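Local structure of putative thioesterase II (Thermobifida fusca, 3BBJ) at residues A[197-202]-A[220-225]; A[133-138]-A[158-163]. The protein is a putative thioesterase II that probably hydrolyses acyl-CoA or related acyl thioesters, releasing the acid and the thiol. One frame throughout, in Å; residues are numbered along the deposited sequence.

Interaction 1 (A[197-202]-A[220-225]); sequences LAVDAL and LTWHLR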
loop_
_atom_site.group_PDB
_atom_site.type_symbol
_atom_site.label_atom_id
_atom_site.label_comp_id
_atom_site.label_asym_id
_atom_site.label_seq_id
_atom_site.Cartn_x
_atom_site.Cartn_y
_atom_site.Cartn_z
ATOM N N LEU A 197 -3.955 -0.600 14.689
ATOM C CA LEU A 197 -4.270 -1.936 15.208
ATOM C C LEU A 197 -5.497 -2.507 14.506
ATOM O O LEU A 197 -5.514 -3.678 14.108
ATOM C CB LEU A 197 -4.509 -1.924 16.732
ATOM C CG LEU A 197 -4.991 -3.244 17.380
ATOM C CD1 LEU A 197 -4.071 -4.393 17.056
ATOM C CD2 LEU A 197 -5.114 -3.117 18.877
ATOM N N ALA A 198 -6.524 -1.679 14.374
ATOM C CA ALA A 198 -7.791 -2.068 13.738
ATOM C C ALA A 198 -7.596 -2.701 12.370
ATOM O O ALA A 198 -8.181 -3.727 12.077
ATOM C CB ALA A 198 -8.709 -0.864 13.638
ATOM N N VAL A 199 -6.741 -2.118 11.541
ATOM C CA VAL A 199 -6.526 -2.613 10.182
ATOM C C VAL A 199 -5.949 -4.038 10.161
ATOM O O VAL A 199 -6.022 -4.717 9.134
ATOM C CB VAL A 199 -5.576 -1.675 9.355
ATOM C CG1 VAL A 199 -6.033 -0.244 9.391
ATOM C CG2 VAL A 199 -4.170 -1.734 9.868
ATOM N N ASP A 200 -5.334 -4.450 11.272
ATOM C CA ASP A 200 -4.743 -5.785 11.428
ATOM C C ASP A 200 -5.382 -6.553 12.578
ATOM O O ASP A 200 -4.778 -7.480 13.109
ATOM C CB ASP A 200 -3.228 -5.693 11.706
ATOM C CG ASP A 200 -2.508 -7.037 11.516
ATOM O OD1 ASP A 200 -2.866 -7.804 10.592
ATOM O OD2 ASP A 200 -1.569 -7.322 12.273
ATOM N N ALA A 201 -6.601 -6.193 12.957
ATOM C CA ALA A 201 -7.246 -6.844 14.103
ATOM C C ALA A 201 -8.292 -7.893 13.708
ATOM O O ALA A 201 -9.049 -8.362 14.579
ATOM C CB ALA A 201 -7.877 -5.782 15.028
ATOM N N LEU A 202 -8.328 -8.272 12.423
ATOM C CA LEU A 202 -9.351 -9.214 11.935
ATOM C C LEU A 202 -8.765 -10.568 11.528
ATOM O O LEU A 202 -7.548 -10.696 11.358
ATOM C CB LEU A 202 -10.069 -8.620 10.728
ATOM C CG LEU A 202 -10.449 -7.144 10.726
ATOM C CD1 LEU A 202 -10.637 -6.696 9.264
ATOM C CD2 LEU A 202 -11.707 -6.894 11.595
ATOM N N LEU A 220 2.541 -3.857 4.937
ATOM C CA LEU A 220 1.221 -3.245 5.079
ATOM C C LEU A 220 1.386 -1.749 4.912
ATOM O O LEU A 220 2.255 -1.135 5.547
ATOM C CB LEU A 220 0.581 -3.569 6.443
ATOM C CG LEU A 220 -0.801 -2.983 6.783
ATOM C CD1 LEU A 220 -1.463 -3.730 7.934
ATOM C CD2 LEU A 220 -0.729 -1.494 7.115
ATOM N N THR A 221 0.575 -1.184 4.019
ATOM C CA THR A 221 0.424 0.241 3.852
ATOM C C THR A 221 -1.051 0.587 4.053
ATOM O O THR A 221 -1.927 -0.078 3.509
ATOM C CB THR A 221 0.802 0.725 2.465
ATOM O OG1 THR A 221 2.200 0.511 2.240
ATOM C CG2 THR A 221 0.497 2.223 2.342
ATOM N N TRP A 222 -1.313 1.615 4.849
ATOM C CA TRP A 222 -2.674 2.057 5.091
ATOM C C TRP A 222 -2.790 3.598 5.103
ATOM O O TRP A 222 -1.863 4.317 5.449
ATOM C CB TRP A 222 -3.242 1.413 6.365
ATOM C CG TRP A 222 -2.861 2.094 7.619
ATOM C CD1 TRP A 222 -1.766 1.845 8.377
ATOM C CD2 TRP A 222 -3.579 3.139 8.281
ATOM N NE1 TRP A 222 -1.744 2.669 9.468
ATOM C CE2 TRP A 222 -2.839 3.488 9.428
ATOM C CE3 TRP A 222 -4.766 3.824 8.009
ATOM C CZ2 TRP A 222 -3.248 4.488 10.310
ATOM C CZ3 TRP A 222 -5.172 4.814 8.877
ATOM C CH2 TRP A 222 -4.420 5.134 10.023
ATOM N N HIS A 223 -3.941 4.085 4.681
ATOM C CA HIS A 223 -4.158 5.514 4.533
ATOM C C HIS A 223 -5.334 6.008 5.375
ATOM O O HIS A 223 -6.401 5.389 5.387
ATOM C CB HIS A 223 -4.437 5.824 3.060
ATOM C CG HIS A 223 -3.381 5.329 2.127
ATOM N ND1 HIS A 223 -2.095 5.820 2.138
ATOM C CD2 HIS A 223 -3.425 4.418 1.130
ATOM C CE1 HIS A 223 -1.387 5.223 1.198
ATOM N NE2 HIS A 223 -2.168 4.363 0.573
ATOM N N LEU A 224 -5.131 7.132 6.050
ATOM C CA LEU A 224 -6.166 7.788 6.849
ATOM C C LEU A 224 -6.849 8.784 5.936
ATOM O O LEU A 224 -6.179 9.668 5.420
ATOM C CB LEU A 224 -5.551 8.551 8.020
ATOM C CG LEU A 224 -6.534 9.274 8.943
ATOM C CD1 LEU A 224 -7.468 8.265 9.612
ATOM C CD2 LEU A 224 -5.777 10.101 9.971
ATOM N N ARG A 225 -8.171 8.664 5.775
ATOM C CA ARG A 225 -8.930 9.450 4.805
ATOM C C ARG A 225 -9.857 10.527 5.379
ATOM O O ARG A 225 -10.223 11.480 4.680
ATOM C CB ARG A 225 -9.766 8.495 3.957
ATOM C CG ARG A 225 -8.944 7.416 3.200
ATOM C CD ARG A 225 -7.748 7.997 2.463
ATOM N NE ARG A 225 -8.104 9.184 1.667
ATOM C CZ ARG A 225 -8.694 9.161 0.469
ATOM N NH1 ARG A 225 -9.027 8.015 -0.116
ATOM N NH2 ARG A 225 -8.953 10.303 -0.156
#

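Interaction 2 (A[133-138]-A[158-163]); sequences RRVDPR and DSYAAL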
loop_
_atom_site.group_PDB
_atom_site.type_symbol
_atom_site.label_atom_id
_atom_site.label_comp_id
_atom_site.label_asym_id
_atom_site.label_seq_id
_atom_site.Cartn_x
_atom_site.Cartn_y
_atom_site.Cartn_z
ATOM N N ARG A 133 -22.925 -11.048 14.759
ATOM C CA ARG A 133 -22.634 -12.119 15.685
ATOM C C ARG A 133 -21.174 -12.130 16.138
ATOM O O ARG A 133 -20.253 -12.073 15.331
ATOM C CB ARG A 133 -22.997 -13.437 15.007
ATOM C CG ARG A 133 -23.022 -14.634 15.929
ATOM C CD ARG A 133 -23.772 -15.783 15.279
ATOM N NE ARG A 133 -23.504 -17.062 15.929
ATOM C CZ ARG A 133 -24.037 -18.220 15.548
ATOM N NH1 ARG A 133 -24.884 -18.272 14.520
ATOM N NH2 ARG A 133 -23.719 -19.336 16.200
ATOM N N ARG A 134 -20.988 -12.226 17.449
ATOM C CA ARG A 134 -19.673 -12.244 18.071
ATOM C C ARG A 134 -19.389 -13.640 18.630
ATOM O O ARG A 134 -20.304 -14.356 19.039
ATOM C CB ARG A 134 -19.641 -11.204 19.191
ATOM C CG ARG A 134 -18.301 -11.025 19.871
ATOM C CD ARG A 134 -18.389 -9.990 20.982
ATOM N NE ARG A 134 -18.899 -8.713 20.489
ATOM C CZ ARG A 134 -19.147 -7.650 21.254
ATOM N NH1 ARG A 134 -18.920 -7.678 22.565
ATOM N NH2 ARG A 134 -19.622 -6.539 20.700
ATOM N N VAL A 135 -18.115 -14.022 18.620
ATOM C CA VAL A 135 -17.669 -15.297 19.178
ATOM C C VAL A 135 -16.972 -15.002 20.511
ATOM O O VAL A 135 -15.928 -14.349 20.540
ATOM C CB VAL A 135 -16.702 -16.024 18.230
ATOM C CG1 VAL A 135 -16.318 -17.367 18.797
ATOM C CG2 VAL A 135 -17.324 -16.207 16.883
ATOM N N ASP A 136 -17.569 -15.455 21.613
ATOM C CA ASP A 136 -17.010 -15.207 22.950
ATOM C C ASP A 136 -15.650 -15.895 23.044
ATOM O O ASP A 136 -15.570 -17.111 22.864
ATOM C CB ASP A 136 -17.952 -15.705 24.054
ATOM N N PRO A 137 -14.570 -15.110 23.274
ATOM C CA PRO A 137 -13.264 -15.752 23.335
ATOM C C PRO A 137 -13.212 -16.703 24.511
ATOM O O PRO A 137 -13.628 -16.350 25.633
ATOM C CB PRO A 137 -12.273 -14.581 23.527
ATOM C CG PRO A 137 -13.022 -13.353 23.158
ATOM C CD PRO A 137 -14.468 -13.647 23.471
ATOM N N ARG A 138 -12.735 -17.915 24.244
ATOM C CA ARG A 138 -12.584 -18.898 25.300
ATOM C C ARG A 138 -11.255 -18.605 25.972
ATOM O O ARG A 138 -10.476 -17.756 25.499
ATOM C CB ARG A 138 -12.692 -20.310 24.732
ATOM C CG ARG A 138 -14.089 -20.561 24.179
ATOM C CD ARG A 138 -14.235 -21.931 23.577
ATOM N NE ARG A 138 -15.618 -22.397 23.664
ATOM N N ASP A 158 -23.348 -13.702 7.304
ATOM C CA ASP A 158 -22.632 -14.381 6.233
ATOM C C ASP A 158 -21.150 -14.548 6.550
ATOM O O ASP A 158 -20.538 -15.552 6.169
ATOM C CB ASP A 158 -22.792 -13.626 4.912
ATOM C CG ASP A 158 -24.162 -13.800 4.305
ATOM O OD1 ASP A 158 -24.896 -14.702 4.761
ATOM O OD2 ASP A 158 -24.494 -13.042 3.368
ATOM N N SER A 159 -20.564 -13.561 7.222
ATOM C CA SER A 159 -19.147 -13.645 7.584
ATOM C C SER A 159 -18.919 -14.720 8.645
ATOM O O SER A 159 -17.955 -15.497 8.570
ATOM C CB SER A 159 -18.642 -12.294 8.068
ATOM O OG SER A 159 -18.781 -11.351 7.030
ATOM N N TYR A 160 -19.813 -14.761 9.631
ATOM C CA TYR A 160 -19.764 -15.796 10.665
ATOM C C TYR A 160 -19.890 -17.156 10.006
ATOM O O TYR A 160 -19.090 -18.054 10.257
ATOM C CB TYR A 160 -20.898 -15.628 11.672
ATOM C CG TYR A 160 -20.820 -16.598 12.850
ATOM C CD1 TYR A 160 -21.122 -17.956 12.697
ATOM C CD2 TYR A 160 -20.434 -16.152 14.115
ATOM C CE1 TYR A 160 -21.035 -18.844 13.773
ATOM C CE2 TYR A 160 -20.358 -17.023 15.199
ATOM C CZ TYR A 160 -20.658 -18.370 15.024
ATOM O OH TYR A 160 -20.582 -19.223 16.108
ATOM N N ALA A 161 -20.906 -17.302 9.164
ATOM C CA ALA A 161 -21.134 -18.562 8.454
ATOM C C ALA A 161 -19.876 -18.993 7.725
ATOM O O ALA A 161 -19.537 -20.170 7.702
ATOM C CB ALA A 161 -22.318 -18.440 7.459
ATOM N N ALA A 162 -19.185 -18.027 7.136
ATOM C CA ALA A 162 -17.958 -18.307 6.387
ATOM C C ALA A 162 -16.840 -18.824 7.297
ATOM O O ALA A 162 -16.209 -19.835 7.016
ATOM C CB ALA A 162 -17.503 -17.055 5.654
ATOM N N LEU A 163 -16.598 -18.107 8.385
ATOM C CA LEU A 163 -15.553 -18.472 9.334
ATOM C C LEU A 163 -15.849 -19.804 10.028
ATOM O O LEU A 163 -14.925 -20.587 10.261
ATOM C CB LEU A 163 -15.381 -17.370 10.387
ATOM C CG LEU A 163 -14.783 -16.069 9.854
ATOM C CD1 LEU A 163 -14.957 -14.935 10.839
ATOM C CD2 LEU A 163 -13.328 -16.304 9.521
#

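Interaction 1 (A[197-202]-A[220-225])
Val-199 and Trp-222 mark the nearest approach of the two backbones, their CA atoms 7.9 Å apart, a spacing bridged by side chains as the chain leaves helix 191-198 over one face of strand 217-224. Val-199 lies at the second position of a type I beta turn from Ala-198 to Ala-201, whose hydrogen bond from Ala-201 N to Ala-198 O measures 3.1 Å. The hydrogen bond from Asp-200 N to Leu-197 O, 2.9 Å, binds the same bend. From here Val-199 divides its two methyls between two partners. With CG1 anti to the carbonyl carbon (chi1 -52°), that methyl rides over one face of the Trp-222 indole, 4.1 Å above the plane and displaced toward its rim; the closest ring atom, CG of Trp-222, is 4.3 Å from CG1 of Val-199. CG2 meets CD1 of Leu-220 at 3.9 Å, the two branched side chains crossing at a slant. Leu-220 reaches it by carrying CG opposite its backbone N (chi1 179°).

This is the hot-dog arrangement, helix against curved antiparallel sheet, here at the junction of two such units: strand 217-224 is bonded on one edge to strand 57-65 and on the other to strand 260-269. Met-42 of helix 38-51 touches both Val-199 and Leu-220, drawing the other hot-dog helix into the same apolar cluster. Alternation along the strand sends Leu-220 and Trp-222 toward the turn, while Thr-221 OG1 hydrogen-bonds to Thr-221 OG1 of the second subunit. Asp-200, the next residue after the valine, makes polar contacts: OD1 is hydrogen-bonded to Gln-266 NE2, OD2 accepts from Gly-39 N near the start of helix 38-51, and the backbone O of Asp-200 accepts a hydrogen bond from Asn-37 ND2.

Interaction 2 (A[133-138]-A[158-163])
Arg-133 lays its guanidinium over the ring of Tyr-160, the planes tilted by 26° and their centres 3.7 Å apart. The overlap is shifted rather than concentric: NE of Arg-133 stands 3.2 Å above the ring plane near its rim, and CZ is placed for a cation-pi contact. An extended chain makes this possible, since CG lies opposite the backbone N (chi1 -168°) and the run to NE stays straight, laying the methylenes along the ring as well. CD of Arg-133 forms a CH-pi contact, 3.7 Å from the Tyr-160 ring centroid, and NH2 ends 3.1 Å from the phenol OH.

Beyond this tight stack the contact thins quickly. Val-135 adds one methyl, CG2, at 3.6 Å from CE2 of Tyr-160, its side chain running nearly at right angles to the tyrosine; Arg-133 and Val-135 are both solvent-exposed. The CB of Arg-134, between them, points away from the helix, and its NE makes a salt bridge with Asp-154 OD1. Replacing Tyr-160 by an alanine would probably deprive the Arg-133 guanidinium of its aromatic platform, set it free to swing into solvent and leave the Val-135 methyl without its partner. Arg-133 is backbone hydrogen-bonded to Phe-155 in the neighbouring strand; the stack in turn joins this short, weakly bonded outer strand to helix 157-163, a cation-pi stack between strand and helix on the surface of the C-terminal hot-dog unit.

Overall arrangement
Interactions 1 and 2 illustrate how contacts in the middle and at the margin of one fold differ in kind. The first is buried, its centre about 4 Å from the centre of the chain, and relies on apolar contact; the centre of the second lies about 19 Å from it and rests on a charged group over an aromatic ring. Their centres are about 21 Å apart and their nearest atoms about 8 Å, without touching. The segments follow in series, 133-138 and 158-163 before 197-202 and 220-225, all in the C-terminal acyl-CoA thioesterase domain. Hot-dog thioesterases commonly bind the acyl thioester at the interface between two hot-dog units, so interaction 1, at that junction, is probably the nearer to it.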